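Long-range contacts in nudix hydrolase domain-containing protein (Thermotoga maritima, PDB 3E57), which is of unknown function but probably acts as a Nudix hydrolase, a family that typically cleaves nucleoside diphosphates linked to other groups: residues V20-D25 and Y51-E56; D43-L48 and A118-L123; V69-V74 and G105-G110; E139-I144 and G157-G162. One frame throughout, in Å; residues are numbered along the deposited sequence.

Contact 1: residues V20-D25 and Y51-E56; sequences VVKTED and YGFFRE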
loop_
_atom_site.group_PDB
_atom_site.type_symbol
_atom_site.label_atom_id
_atom_site.label_comp_id
_atom_site.label_asym_id
_atom_site.label_seq_id
_atom_site.Cartn_x
_atom_site.Cartn_y
_atom_site.Cartn_z
ATOM N N VAL B 20 7.949 -17.342 11.788
ATOM C CA VAL B 20 8.626 -16.196 11.202
ATOM C C VAL B 20 9.238 -16.573 9.860
ATOM O O VAL B 20 9.367 -17.748 9.543
ATOM C CB VAL B 20 9.727 -15.661 12.146
ATOM C CG1 VAL B 20 9.114 -15.157 13.437
ATOM C CG2 VAL B 20 10.789 -16.748 12.446
ATOM N N VAL B 21 9.578 -15.562 9.065
ATOM C CA VAL B 21 10.430 -15.733 7.892
ATOM C C VAL B 21 11.514 -14.667 7.924
ATOM O O VAL B 21 11.336 -13.624 8.540
ATOM C CB VAL B 21 9.651 -15.621 6.564
ATOM C CG1 VAL B 21 8.661 -16.755 6.425
ATOM C CG2 VAL B 21 8.947 -14.267 6.458
ATOM N N LYS B 22 12.650 -14.947 7.292
ATOM C CA LYS B 22 13.700 -13.945 7.138
ATOM C C LYS B 22 13.192 -12.895 6.164
ATOM O O LYS B 22 12.581 -13.230 5.153
ATOM C CB LYS B 22 15.007 -14.566 6.619
ATOM C CG LYS B 22 15.688 -15.516 7.603
ATOM C CD LYS B 22 17.179 -15.759 7.269
ATOM C CE LYS B 22 17.394 -16.400 5.889
ATOM N NZ LYS B 22 18.820 -16.876 5.692
ATOM N N THR B 23 13.434 -11.628 6.479
ATOM C CA THR B 23 13.037 -10.540 5.608
ATOM C C THR B 23 13.692 -10.686 4.235
ATOM O O THR B 23 13.041 -10.463 3.214
ATOM C CB THR B 23 13.373 -9.175 6.236
ATOM O OG1 THR B 23 12.753 -9.079 7.524
ATOM C CG2 THR B 23 12.874 -8.044 5.363
ATOM N N GLU B 24 14.960 -11.097 4.196
ATOM C CA GLU B 24 15.643 -11.291 2.911
ATOM C C GLU B 24 14.947 -12.342 2.038
ATOM O O GLU B 24 14.828 -12.151 0.826
ATOM C CB GLU B 24 17.138 -11.616 3.091
ATOM C CG GLU B 24 17.457 -12.908 3.832
ATOM C CD GLU B 24 18.965 -13.142 3.970
ATOM O OE1 GLU B 24 19.635 -13.353 2.931
ATOM O OE2 GLU B 24 19.474 -13.120 5.117
ATOM N N ASP B 25 14.466 -13.427 2.648
ATOM C CA ASP B 25 13.702 -14.457 1.918
ATOM C C ASP B 25 12.345 -13.907 1.419
ATOM O O ASP B 25 11.929 -14.178 0.293
ATOM C CB ASP B 25 13.448 -15.674 2.807
ATOM C CG ASP B 25 14.726 -16.458 3.150
ATOM O OD1 ASP B 25 15.686 -16.488 2.349
ATOM O OD2 ASP B 25 14.741 -17.066 4.236
ATOM N N TYR B 51 10.534 -21.454 3.571
ATOM C CA TYR B 51 11.311 -20.456 4.312
ATOM C C TYR B 51 10.895 -20.251 5.768
ATOM O O TYR B 51 11.630 -19.636 6.534
ATOM C CB TYR B 51 11.242 -19.118 3.579
ATOM C CG TYR B 51 11.845 -19.153 2.201
ATOM C CD1 TYR B 51 13.222 -19.191 2.025
ATOM C CD2 TYR B 51 11.038 -19.132 1.071
ATOM C CE1 TYR B 51 13.776 -19.213 0.758
ATOM C CE2 TYR B 51 11.581 -19.156 -0.196
ATOM C CZ TYR B 51 12.950 -19.197 -0.346
ATOM O OH TYR B 51 13.487 -19.223 -1.607
ATOM N N GLY B 52 9.724 -20.754 6.144
ATOM C CA GLY B 52 9.200 -20.542 7.485
ATOM C C GLY B 52 9.963 -21.323 8.537
ATOM O O GLY B 52 10.434 -22.432 8.276
ATOM N N PHE B 53 10.099 -20.722 9.717
ATOM C CA PHE B 53 10.644 -21.400 10.893
ATOM C C PHE B 53 10.087 -20.729 12.145
ATOM O O PHE B 53 9.458 -19.670 12.053
ATOM C CB PHE B 53 12.182 -21.401 10.879
ATOM C CG PHE B 53 12.811 -20.027 10.919
ATOM C CD1 PHE B 53 13.402 -19.551 12.084
ATOM C CD2 PHE B 53 12.835 -19.225 9.787
ATOM C CE1 PHE B 53 13.990 -18.295 12.124
ATOM C CE2 PHE B 53 13.423 -17.966 9.820
ATOM C CZ PHE B 53 14.001 -17.500 10.992
ATOM N N PHE B 54 10.293 -21.345 13.307
ATOM C CA PHE B 54 9.741 -20.814 14.555
ATOM C C PHE B 54 10.817 -20.256 15.478
ATOM O O PHE B 54 11.935 -20.764 15.516
ATOM C CB PHE B 54 8.908 -21.874 15.267
ATOM C CG PHE B 54 7.721 -22.326 14.478
ATOM C CD1 PHE B 54 6.496 -21.688 14.613
ATOM C CD2 PHE B 54 7.829 -23.376 13.582
ATOM C CE1 PHE B 54 5.392 -22.099 13.872
ATOM C CE2 PHE B 54 6.732 -23.794 12.833
ATOM C CZ PHE B 54 5.510 -23.154 12.983
ATOM N N ARG B 55 10.460 -19.198 16.204
ATOM C CA ARG B 55 11.366 -18.501 17.119
ATOM C C ARG B 55 10.580 -17.874 18.264
ATOM O O ARG B 55 9.400 -17.559 18.115
ATOM C CB ARG B 55 12.142 -17.397 16.386
ATOM C CG ARG B 55 13.274 -17.888 15.478
ATOM C CD ARG B 55 14.414 -18.554 16.263
ATOM N NE ARG B 55 15.528 -18.958 15.395
ATOM C CZ ARG B 55 15.716 -20.178 14.882
ATOM N NH1 ARG B 55 14.868 -21.173 15.130
ATOM N NH2 ARG B 55 16.772 -20.408 14.107
ATOM N N GLU B 56 11.249 -17.694 19.400
ATOM C CA GLU B 56 10.660 -17.042 20.569
ATOM C C GLU B 56 10.098 -15.670 20.204
ATOM O O GLU B 56 10.766 -14.889 19.533
ATOM C CB GLU B 56 11.719 -16.897 21.672
ATOM C CG GLU B 56 11.283 -16.101 22.903
ATOM C CD GLU B 56 10.131 -16.736 23.659
ATOM O OE1 GLU B 56 9.978 -17.980 23.602
ATOM O OE2 GLU B 56 9.389 -15.981 24.332
HETATM O O HOH W 1 13.100 -17.707 6.162
#

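Contact 2: residues D43-L48 and A118-L123; sequences DFLNFL and AFLKGL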
loop_
_atom_site.group_PDB
_atom_site.type_symbol
_atom_site.label_atom_id
_atom_site.label_comp_id
_atom_site.label_asym_id
_atom_site.label_seq_id
_atom_site.Cartn_x
_atom_site.Cartn_y
_atom_site.Cartn_z
ATOM N N ASP B 43 1.131 -20.389 -3.641
ATOM C CA ASP B 43 2.493 -19.834 -3.674
ATOM C C ASP B 43 2.933 -19.387 -2.281
ATOM O O ASP B 43 4.068 -19.651 -1.857
ATOM C CB ASP B 43 2.591 -18.642 -4.641
ATOM C CG ASP B 43 2.439 -19.038 -6.107
ATOM O OD1 ASP B 43 2.551 -20.241 -6.439
ATOM O OD2 ASP B 43 2.212 -18.123 -6.939
ATOM N N PHE B 44 2.029 -18.728 -1.557
ATOM C CA PHE B 44 2.327 -18.296 -0.190
ATOM C C PHE B 44 2.585 -19.467 0.766
ATOM O O PHE B 44 3.543 -19.443 1.529
ATOM C CB PHE B 44 1.191 -17.428 0.359
ATOM C CG PHE B 44 1.434 -16.947 1.749
ATOM C CD1 PHE B 44 2.524 -16.136 2.024
ATOM C CD2 PHE B 44 0.594 -17.317 2.782
ATOM C CE1 PHE B 44 2.770 -15.701 3.306
ATOM C CE2 PHE B 44 0.845 -16.882 4.079
ATOM C CZ PHE B 44 1.931 -16.069 4.329
ATOM N N LEU B 45 1.718 -20.473 0.740
ATOM C CA LEU B 45 1.868 -21.632 1.626
ATOM C C LEU B 45 3.160 -22.390 1.329
ATOM O O LEU B 45 3.851 -22.832 2.249
ATOM C CB LEU B 45 0.674 -22.576 1.503
ATOM C CG LEU B 45 -0.666 -22.101 2.056
ATOM C CD1 LEU B 45 -1.705 -23.185 1.815
ATOM C CD2 LEU B 45 -0.570 -21.724 3.543
ATOM N N ASN B 46 3.477 -22.529 0.042
ATOM C CA ASN B 46 4.757 -23.092 -0.404
ATOM C C ASN B 46 5.922 -22.264 0.122
ATOM O O ASN B 46 6.911 -22.806 0.603
ATOM C CB ASN B 46 4.814 -23.148 -1.932
ATOM C CG ASN B 46 3.944 -24.252 -2.509
ATOM O OD1 ASN B 46 3.542 -25.183 -1.799
ATOM N ND2 ASN B 46 3.654 -24.161 -3.807
ATOM N N PHE B 47 5.787 -20.940 0.044
ATOM C CA PHE B 47 6.787 -20.022 0.598
ATOM C C PHE B 47 7.017 -20.269 2.083
ATOM O O PHE B 47 8.161 -20.281 2.549
ATOM C CB PHE B 47 6.368 -18.565 0.342
ATOM C CG PHE B 47 7.110 -17.568 1.168
ATOM C CD1 PHE B 47 8.363 -17.118 0.777
ATOM C CD2 PHE B 47 6.546 -17.043 2.324
ATOM C CE1 PHE B 47 9.060 -16.185 1.539
ATOM C CE2 PHE B 47 7.238 -16.118 3.086
ATOM C CZ PHE B 47 8.495 -15.684 2.690
ATOM N N LEU B 48 5.935 -20.488 2.830
ATOM C CA LEU B 48 6.037 -20.788 4.257
ATOM C C LEU B 48 6.757 -22.112 4.510
ATOM O O LEU B 48 7.609 -22.197 5.376
ATOM C CB LEU B 48 4.652 -20.840 4.914
ATOM C CG LEU B 48 3.863 -19.538 5.013
ATOM C CD1 LEU B 48 2.547 -19.797 5.749
ATOM C CD2 LEU B 48 4.714 -18.467 5.700
ATOM N N ALA B 118 0.921 -25.509 10.553
ATOM C CA ALA B 118 0.806 -24.639 11.728
ATOM C C ALA B 118 0.043 -23.372 11.363
ATOM O O ALA B 118 -0.790 -22.906 12.137
ATOM C CB ALA B 118 2.184 -24.276 12.287
ATOM N N PHE B 119 0.335 -22.835 10.180
ATOM C CA PHE B 119 -0.339 -21.632 9.680
ATOM C C PHE B 119 -1.840 -21.862 9.588
ATOM O O PHE B 119 -2.627 -21.101 10.149
ATOM C CB PHE B 119 0.204 -21.217 8.311
ATOM C CG PHE B 119 -0.470 -19.986 7.743
ATOM C CD1 PHE B 119 0.040 -18.721 7.993
ATOM C CD2 PHE B 119 -1.626 -20.103 6.981
ATOM C CE1 PHE B 119 -0.587 -17.588 7.484
ATOM C CE2 PHE B 119 -2.266 -18.979 6.473
ATOM C CZ PHE B 119 -1.736 -17.714 6.720
ATOM N N LEU B 120 -2.228 -22.933 8.901
ATOM C CA LEU B 120 -3.637 -23.201 8.654
ATOM C C LEU B 120 -4.430 -23.427 9.946
ATOM O O LEU B 120 -5.520 -22.879 10.104
ATOM C CB LEU B 120 -3.798 -24.367 7.671
ATOM C CG LEU B 120 -3.304 -24.046 6.250
ATOM C CD1 LEU B 120 -3.367 -25.269 5.348
ATOM C CD2 LEU B 120 -4.089 -22.898 5.641
ATOM N N LYS B 121 -3.880 -24.196 10.881
ATOM C CA LYS B 121 -4.553 -24.404 12.174
ATOM C C LYS B 121 -4.496 -23.149 13.048
ATOM O O LYS B 121 -5.494 -22.783 13.675
ATOM C CB LYS B 121 -3.998 -25.626 12.913
ATOM C CG LYS B 121 -4.653 -26.922 12.454
ATOM C CD LYS B 121 -4.298 -28.099 13.340
ATOM C CE LYS B 121 -4.626 -29.437 12.667
ATOM N NZ LYS B 121 -4.011 -29.575 11.307
ATOM N N GLY B 122 -3.342 -22.484 13.065
ATOM C CA GLY B 122 -3.182 -21.225 13.797
ATOM C C GLY B 122 -4.120 -20.127 13.315
ATOM O O GLY B 122 -4.651 -19.362 14.117
ATOM N N LEU B 123 -4.321 -20.064 12.001
ATOM C CA LEU B 123 -5.323 -19.181 11.388
ATOM C C LEU B 123 -6.713 -19.409 11.998
ATOM O O LEU B 123 -7.365 -18.460 12.437
ATOM C CB LEU B 123 -5.348 -19.418 9.871
ATOM C CG LEU B 123 -6.442 -18.811 8.983
ATOM C CD1 LEU B 123 -6.341 -17.319 8.957
ATOM C CD2 LEU B 123 -6.355 -19.395 7.561
#

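Contact 3: residues V69-V74 and G105-G110; sequences VIPYVV and GHVREG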
loop_
_atom_site.group_PDB
_atom_site.type_symbol
_atom_site.label_atom_id
_atom_site.label_comp_id
_atom_site.label_asym_id
_atom_site.label_seq_id
_atom_site.Cartn_x
_atom_site.Cartn_y
_atom_site.Cartn_z
ATOM N N VAL B 69 4.804 -13.951 10.837
ATOM C CA VAL B 69 3.651 -14.204 9.973
ATOM C C VAL B 69 2.353 -14.146 10.778
ATOM O O VAL B 69 2.142 -14.943 11.701
ATOM C CB VAL B 69 3.778 -15.549 9.270
ATOM C CG1 VAL B 69 2.512 -15.858 8.479
ATOM C CG2 VAL B 69 5.008 -15.540 8.382
ATOM N N ILE B 70 1.500 -13.185 10.416
ATOM C CA ILE B 70 0.266 -12.893 11.129
ATOM C C ILE B 70 -0.935 -13.164 10.217
ATOM O O ILE B 70 -1.218 -12.363 9.317
ATOM C CB ILE B 70 0.224 -11.404 11.584
ATOM C CG1 ILE B 70 1.488 -11.025 12.367
ATOM C CG2 ILE B 70 -1.014 -11.130 12.433
ATOM C CD1 ILE B 70 1.677 -11.807 13.654
ATOM N N PRO B 71 -1.637 -14.293 10.423
ATOM C CA PRO B 71 -2.933 -14.422 9.774
ATOM C C PRO B 71 -3.845 -13.294 10.251
ATOM O O PRO B 71 -3.837 -12.971 11.434
ATOM C CB PRO B 71 -3.430 -15.796 10.246
ATOM C CG PRO B 71 -2.635 -16.093 11.484
ATOM C CD PRO B 71 -1.302 -15.501 11.207
ATOM N N TYR B 72 -4.582 -12.680 9.332
ATOM C CA TYR B 72 -5.359 -11.469 9.605
ATOM C C TYR B 72 -6.686 -11.584 8.858
ATOM O O TYR B 72 -6.725 -11.516 7.622
ATOM C CB TYR B 72 -4.580 -10.244 9.137
ATOM C CG TYR B 72 -5.099 -8.925 9.671
ATOM C CD1 TYR B 72 -4.952 -8.592 11.019
ATOM C CD2 TYR B 72 -5.707 -8.002 8.840
ATOM C CE1 TYR B 72 -5.417 -7.391 11.517
ATOM C CE2 TYR B 72 -6.170 -6.781 9.346
ATOM C CZ TYR B 72 -6.017 -6.490 10.687
ATOM O OH TYR B 72 -6.479 -5.272 11.183
ATOM N N VAL B 73 -7.766 -11.786 9.601
ATOM C CA VAL B 73 -9.032 -12.165 9.012
ATOM C C VAL B 73 -10.075 -11.081 9.213
ATOM O O VAL B 73 -10.350 -10.671 10.342
ATOM C CB VAL B 73 -9.552 -13.486 9.618
ATOM C CG1 VAL B 73 -10.826 -13.928 8.899
ATOM C CG2 VAL B 73 -8.471 -14.570 9.540
ATOM N N VAL B 74 -10.643 -10.628 8.104
ATOM C CA VAL B 74 -11.772 -9.733 8.108
ATOM C C VAL B 74 -13.014 -10.607 7.971
ATOM O O VAL B 74 -13.069 -11.483 7.097
ATOM C CB VAL B 74 -11.693 -8.760 6.925
ATOM C CG1 VAL B 74 -12.971 -7.916 6.845
ATOM C CG2 VAL B 74 -10.447 -7.874 7.049
ATOM N N GLY B 105 -3.374 -12.846 14.757
ATOM C CA GLY B 105 -2.563 -13.391 15.833
ATOM C C GLY B 105 -1.361 -14.110 15.282
ATOM O O GLY B 105 -1.249 -14.299 14.083
ATOM N N HIS B 106 -0.471 -14.536 16.168
ATOM C CA HIS B 106 0.731 -15.257 15.765
ATOM C C HIS B 106 0.427 -16.725 15.502
ATOM O O HIS B 106 -0.541 -17.273 16.034
ATOM C CB HIS B 106 1.804 -15.117 16.841
ATOM C CG HIS B 106 2.337 -13.726 16.967
ATOM N ND1 HIS B 106 1.704 -12.752 17.712
ATOM C CD2 HIS B 106 3.432 -13.138 16.429
ATOM C CE1 HIS B 106 2.393 -11.627 17.635
ATOM N NE2 HIS B 106 3.448 -11.835 16.866
ATOM N N VAL B 107 1.243 -17.355 14.664
ATOM C CA VAL B 107 1.170 -18.800 14.486
ATOM C C VAL B 107 2.176 -19.416 15.455
ATOM O O VAL B 107 3.334 -19.012 15.483
ATOM C CB VAL B 107 1.477 -19.207 13.032
ATOM C CG1 VAL B 107 1.516 -20.729 12.888
ATOM C CG2 VAL B 107 0.441 -18.586 12.084
ATOM N N ARG B 108 1.715 -20.375 16.256
ATOM C CA ARG B 108 2.546 -20.990 17.293
ATOM C C ARG B 108 3.115 -22.307 16.803
ATOM O O ARG B 108 2.478 -23.028 16.036
ATOM C CB ARG B 108 1.730 -21.248 18.554
ATOM C CG ARG B 108 1.130 -20.004 19.187
ATOM C CD ARG B 108 0.128 -20.394 20.256
ATOM N NE ARG B 108 -0.593 -19.247 20.801
ATOM C CZ ARG B 108 -1.743 -19.323 21.474
ATOM N NH1 ARG B 108 -2.338 -20.494 21.691
ATOM N NH2 ARG B 108 -2.315 -18.210 21.925
ATOM N N GLU B 109 4.313 -22.629 17.274
ATOM C CA GLU B 109 4.994 -23.881 16.910
ATOM C C GLU B 109 4.150 -25.137 17.138
ATOM O O GLU B 109 4.256 -26.108 16.377
ATOM C CB GLU B 109 6.306 -23.999 17.683
ATOM C CG GLU B 109 7.229 -25.080 17.150
ATOM C CD GLU B 109 8.609 -25.013 17.762
ATOM O OE1 GLU B 109 8.744 -24.458 18.874
ATOM O OE2 GLU B 109 9.557 -25.520 17.123
ATOM N N GLY B 110 3.323 -25.113 18.180
ATOM C CA GLY B 110 2.446 -26.226 18.511
ATOM C C GLY B 110 1.178 -26.324 17.685
ATOM O O GLY B 110 0.378 -27.231 17.896
HETATM O O HOH W 2 3.501 -15.951 13.761
#

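Contact 4: residues E139-I144 and G157-G162; sequences EFLGLI and GALFLG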
loop_
_atom_site.group_PDB
_atom_site.type_symbol
_atom_site.label_atom_id
_atom_site.label_comp_id
_atom_site.label_asym_id
_atom_site.label_seq_id
_atom_site.Cartn_x
_atom_site.Cartn_y
_atom_site.Cartn_z
ATOM N N GLU B 139 -11.277 -16.769 2.220
ATOM C CA GLU B 139 -10.750 -16.435 0.914
ATOM C C GLU B 139 -9.464 -15.691 1.180
ATOM O O GLU B 139 -9.502 -14.619 1.766
ATOM C CB GLU B 139 -11.742 -15.547 0.158
ATOM C CG GLU B 139 -11.319 -15.221 -1.283
ATOM C CD GLU B 139 -12.222 -14.192 -1.968
ATOM O OE1 GLU B 139 -13.280 -13.816 -1.402
ATOM O OE2 GLU B 139 -11.861 -13.744 -3.080
ATOM N N PHE B 140 -8.331 -16.258 0.783
ATOM C CA PHE B 140 -7.064 -15.552 0.906
ATOM C C PHE B 140 -7.009 -14.409 -0.114
ATOM O O PHE B 140 -7.232 -14.629 -1.301
ATOM C CB PHE B 140 -5.908 -16.518 0.679
ATOM C CG PHE B 140 -4.545 -15.866 0.695
ATOM C CD1 PHE B 140 -3.989 -15.406 1.870
ATOM C CD2 PHE B 140 -3.826 -15.715 -0.476
ATOM C CE1 PHE B 140 -2.733 -14.830 1.880
ATOM C CE2 PHE B 140 -2.567 -15.141 -0.475
ATOM C CZ PHE B 140 -2.021 -14.700 0.694
ATOM N N LEU B 141 -6.722 -13.193 0.354
ATOM C CA LEU B 141 -6.646 -12.033 -0.523
ATOM C C LEU B 141 -5.218 -11.669 -0.894
ATOM O O LEU B 141 -4.944 -11.336 -2.032
ATOM C CB LEU B 141 -7.347 -10.828 0.116
ATOM C CG LEU B 141 -8.819 -10.990 0.494
ATOM C CD1 LEU B 141 -9.373 -9.651 0.991
ATOM C CD2 LEU B 141 -9.636 -11.505 -0.675
ATOM N N GLY B 142 -4.300 -11.719 0.060
ATOM C CA GLY B 142 -2.907 -11.393 -0.223
ATOM C C GLY B 142 -2.143 -11.017 1.023
ATOM O O GLY B 142 -2.533 -11.388 2.135
ATOM N N LEU B 143 -1.077 -10.246 0.826
ATOM C CA LEU B 143 -0.143 -9.884 1.883
ATOM C C LEU B 143 -0.143 -8.405 2.223
ATOM O O LEU B 143 -0.239 -7.544 1.335
ATOM C CB LEU B 143 1.272 -10.262 1.457
ATOM C CG LEU B 143 1.514 -11.757 1.209
ATOM C CD1 LEU B 143 3.003 -12.001 0.992
ATOM C CD2 LEU B 143 1.008 -12.575 2.356
ATOM N N ILE B 144 0.005 -8.120 3.509
ATOM C CA ILE B 144 0.146 -6.748 3.995
ATOM C C ILE B 144 1.540 -6.545 4.549
ATOM O O ILE B 144 1.959 -7.245 5.483
ATOM C CB ILE B 144 -0.830 -6.417 5.130
ATOM C CG1 ILE B 144 -2.278 -6.686 4.716
ATOM C CG2 ILE B 144 -0.607 -4.968 5.575
ATOM C CD1 ILE B 144 -3.292 -6.505 5.866
ATOM N N GLY B 157 1.461 -9.523 7.241
ATOM C CA GLY B 157 0.064 -9.929 7.338
ATOM C C GLY B 157 -0.365 -10.789 6.174
ATOM O O GLY B 157 -0.016 -10.507 5.033
ATOM N N ALA B 158 -1.115 -11.848 6.469
ATOM C CA ALA B 158 -1.739 -12.675 5.456
ATOM C C ALA B 158 -3.217 -12.381 5.578
ATOM O O ALA B 158 -3.877 -12.838 6.525
ATOM C CB ALA B 158 -1.464 -14.163 5.711
ATOM N N LEU B 159 -3.734 -11.608 4.626
ATOM C CA LEU B 159 -5.097 -11.102 4.678
ATOM C C LEU B 159 -6.111 -12.060 4.064
ATOM O O LEU B 159 -5.982 -12.460 2.899
ATOM C CB LEU B 159 -5.174 -9.778 3.940
ATOM C CG LEU B 159 -6.540 -9.092 3.847
ATOM C CD1 LEU B 159 -7.121 -8.795 5.243
ATOM C CD2 LEU B 159 -6.380 -7.805 3.015
ATOM N N PHE B 160 -7.125 -12.397 4.858
ATOM C CA PHE B 160 -8.247 -13.212 4.427
ATOM C C PHE B 160 -9.546 -12.493 4.639
ATOM O O PHE B 160 -9.674 -11.684 5.560
ATOM C CB PHE B 160 -8.339 -14.498 5.254
ATOM C CG PHE B 160 -7.162 -15.388 5.127
ATOM C CD1 PHE B 160 -7.188 -16.475 4.263
ATOM C CD2 PHE B 160 -6.023 -15.151 5.872
ATOM C CE1 PHE B 160 -6.092 -17.289 4.137
ATOM C CE2 PHE B 160 -4.925 -15.965 5.749
ATOM C CZ PHE B 160 -4.964 -17.038 4.886
ATOM N N LEU B 161 -10.519 -12.835 3.800
ATOM C CA LEU B 161 -11.912 -12.479 3.993
ATOM C C LEU B 161 -12.646 -13.758 4.407
ATOM O O LEU B 161 -12.671 -14.741 3.655
ATOM C CB LEU B 161 -12.490 -11.955 2.691
ATOM C CG LEU B 161 -13.974 -11.634 2.662
ATOM C CD1 LEU B 161 -14.344 -10.635 3.751
ATOM C CD2 LEU B 161 -14.345 -11.113 1.283
ATOM N N GLY B 162 -13.216 -13.756 5.603
ATOM C CA GLY B 162 -13.986 -14.911 6.076
ATOM C C GLY B 162 -15.452 -14.549 6.046
ATOM O O GLY B 162 -15.867 -13.625 6.740
#

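Contact 1: residues V20-D25 and Y51-E56
With chi1 at 62°, the ring of Phe-53 is swung between its own backbone N and carbonyl carbon, and this brings one ring face over Val-20, whose CG2 takes the same position on its own CB. The methyl sits 3.6 Å from the ring centroid, close to the ring normal, in a CH-pi contact. Lys-22 brings its CG across to CE2 of Phe-53 at 4.0 Å, and within residues 51-56, CD1 of that ring lies over the centre of the Arg-55 guanidinium. Beneath these side chains Val-20 and Phe-53 form an antiparallel hydrogen-bonded pair: Val-20 N reaches Phe-53 O at 2.8 Å, and Phe-53 N returns to Val-20 O at 3.1 Å. With an alanine here in place of Phe-53, Val-20 CG2 and Lys-22 CG would probably lose the ring they pack on. Farther along, Asp-25 leans obliquely on Tyr-51, with CG of Asp-25 3.3 Å from CD1 of Tyr-51 and carboxylate and ring planes 35° apart. A water bridges the two segments. It accepts from Lys-22 N and donates to Asp-25 OD2 at 2.6 Å and to Tyr-51 O at 2.5 Å. The contact thus ties the start of helix 23-30, where Lys-22 is the N-cap, to the end of helix 41-51, and through the backbone bonds of Val-21 with Lys-67, strand 17-22 pairs on with strand 66-77. Lys-22 N and two acceptors hold the water, which probably restricts how it turns, and the nearby helix N-terminus probably favours a charged Asp-25.

Contact 2: residues D43-L48 and A118-L123
Phe-119 fills the space between the two helices and meets three side chains of residues 43-48. Phe-44 sends its ring edge toward the Phe-119 face in an offset edge-to-face pair, with centroids 5.5 Å apart and planes at 77°; CE2 of Phe-44 is 3.8 Å from both CE1 and CZ of Phe-119. Leu-48 brings CD1 to 3.5 Å from CD1 of Phe-119 and nearly as near to CG. Leu-45 completes the set, placing CD2 at 3.9 Å from Phe-119 CD2 and at 4.3 Å from Leu-120 CD2. All three cross the Phe-119 side chain at about a right angle. The rings reach one another because both phenylalanines extend their CG opposite the backbone N, chi1 179° in Phe-119, which carries each ring well out from its helix. Such reach is needed, since the short helical axes come no closer than 11.6 Å. One turn along its own helix, Leu-48 sets CG over a face of the Phe-44 ring, 4.0 Å above the plane, and so backs the ring that points at Phe-119. The next shell belongs to the sheet: Val-69 touches both Leu-48 and Phe-119, and Ala-158 touches both phenylalanines. Helix 115-130 carries the REVNEE sequence that belongs to the Nudix signature, so this contact joins helix 41-51 to the probable catalytic helix across the hydrophobic core. With no hydrogen bond between the segments, their cohesion rests on dispersion and on the weak electrostatics of an aromatic edge facing a ring.

Contact 3: residues V69-V74 and G105-G110
Gly-105 meets Pro-71 through its backbone: its N gives a weak hydrogen bond to Pro-71 O at 3.4 Å, while its carbonyl O faces Pro-71 CD at only 3.1 Å. Proline has no N-H to offer, and Gly-105 O, also touched by Ile-70 CG2 at 3.6 Å, is buried without a hydrogen-bond partner. His-106 follows and turns its imidazole alongside Ile-70. The isoleucine folds at both torsions, chi1 -53° and chi2 -62°, which places CD1 over one face of the ring, 3.7 Å from the centroid, as a CH-pi contact; CD2 of His-106 is the ring atom closest to Ile-70 CD1, at 3.5 Å. The NE2 of His-106 is hydrogen-bonded to Gln-68, just ahead of the first segment, and the carbonyl O of His-106 takes a bond from Arg-125 of helix 115-130. At Val-107 the chain has parted from the strand, and a water fills in between the backbones, donating to Val-69 O at 2.7 Å and accepting from Val-107 N at 2.8 Å. Val-107 instead packs through its side chain, CG2 lying 3.7 Å from Pro-71 CD. Beyond it, Glu-109 makes a salt bridge with Arg-17. Residues 105-110 form the loop that leads into helix 115-130, probably the Nudix helix, as in the loop-helix-loop signature of the family. A weak bond, a water bridge and apolar contacts thus replace regular strand pairing between this loop and strand 66-77, and leave Gly-105 O buried with no partner.

Contact 4: residues E139-I144 and G157-G162
A classic beta bulge interrupts the antiparallel pairing of strands 131-145 and 155-163, where Leu-141 and Gly-142 both face Leu-159. Leu-159 O takes a strong bond from Leu-141 N at 2.7 Å and a weak one from Gly-142 N at 3.4 Å. Gly-142 adopts backbone angles that leave no room for a side chain beside the preceding carbonyl oxygen. Paired backbone hydrogen bonds flank the bulge, between Glu-139 and Leu-161 before it and between Ile-144 and Gly-157 after it. The tight part lies on the face of Phe-140 and Phe-160. These rings meet edge-to-face, centroids 5.2 Å apart and planes at 61°, with Phe-140 CD1 over the Phe-160 face. CB of Phe-140 also reaches CE1 of Phe-160 at 3.5 Å, and the edge of Phe-140, at CE1, meets Ala-158 CB. A serine in place of Phe-160 would probably leave the Phe-140 edge without its facing ring and Phe-140 CB without its contact to CE1. Around them Phe-41 stacks on Phe-140, and Phe-119 of helix 115-130 packs on Phe-160. Looseness is confined to the partly exposed Glu-139 end. The glutamate extends its chain alongside Leu-161, OE1 of Glu-139 coming no nearer than 4.0 Å to CD2 of Leu-161, with a long, weak ion pair to Arg-163. Back at the bulge, Gly-142 N lies 3.7 Å above the centre of the Phe-140 ring.

In the fold
From the N terminus, contact 1 closes first, bringing strand 53-56 back beside strand 17-22 around helices 23-30 and 41-51. Contact 2 starts inside that loop, on helix 41-51, and ends on helix 115-130, so the two cross along the chain. Contact 3 is nested within contact 2 and sets the loop before helix 115-130 against strand 66-77. Contact 4 follows in series, a local pairing of strands 131-145 and 155-163. Strand 66-77 lies between strands 17-22 and 155-163, so contacts 1, 3 and 4 share a sheet. In contact 2, Phe-44 packs on Leu-143 of contact 4 and Leu-123 on Pro-71 and Val-73 of contact 3, joining both helices to that sheet.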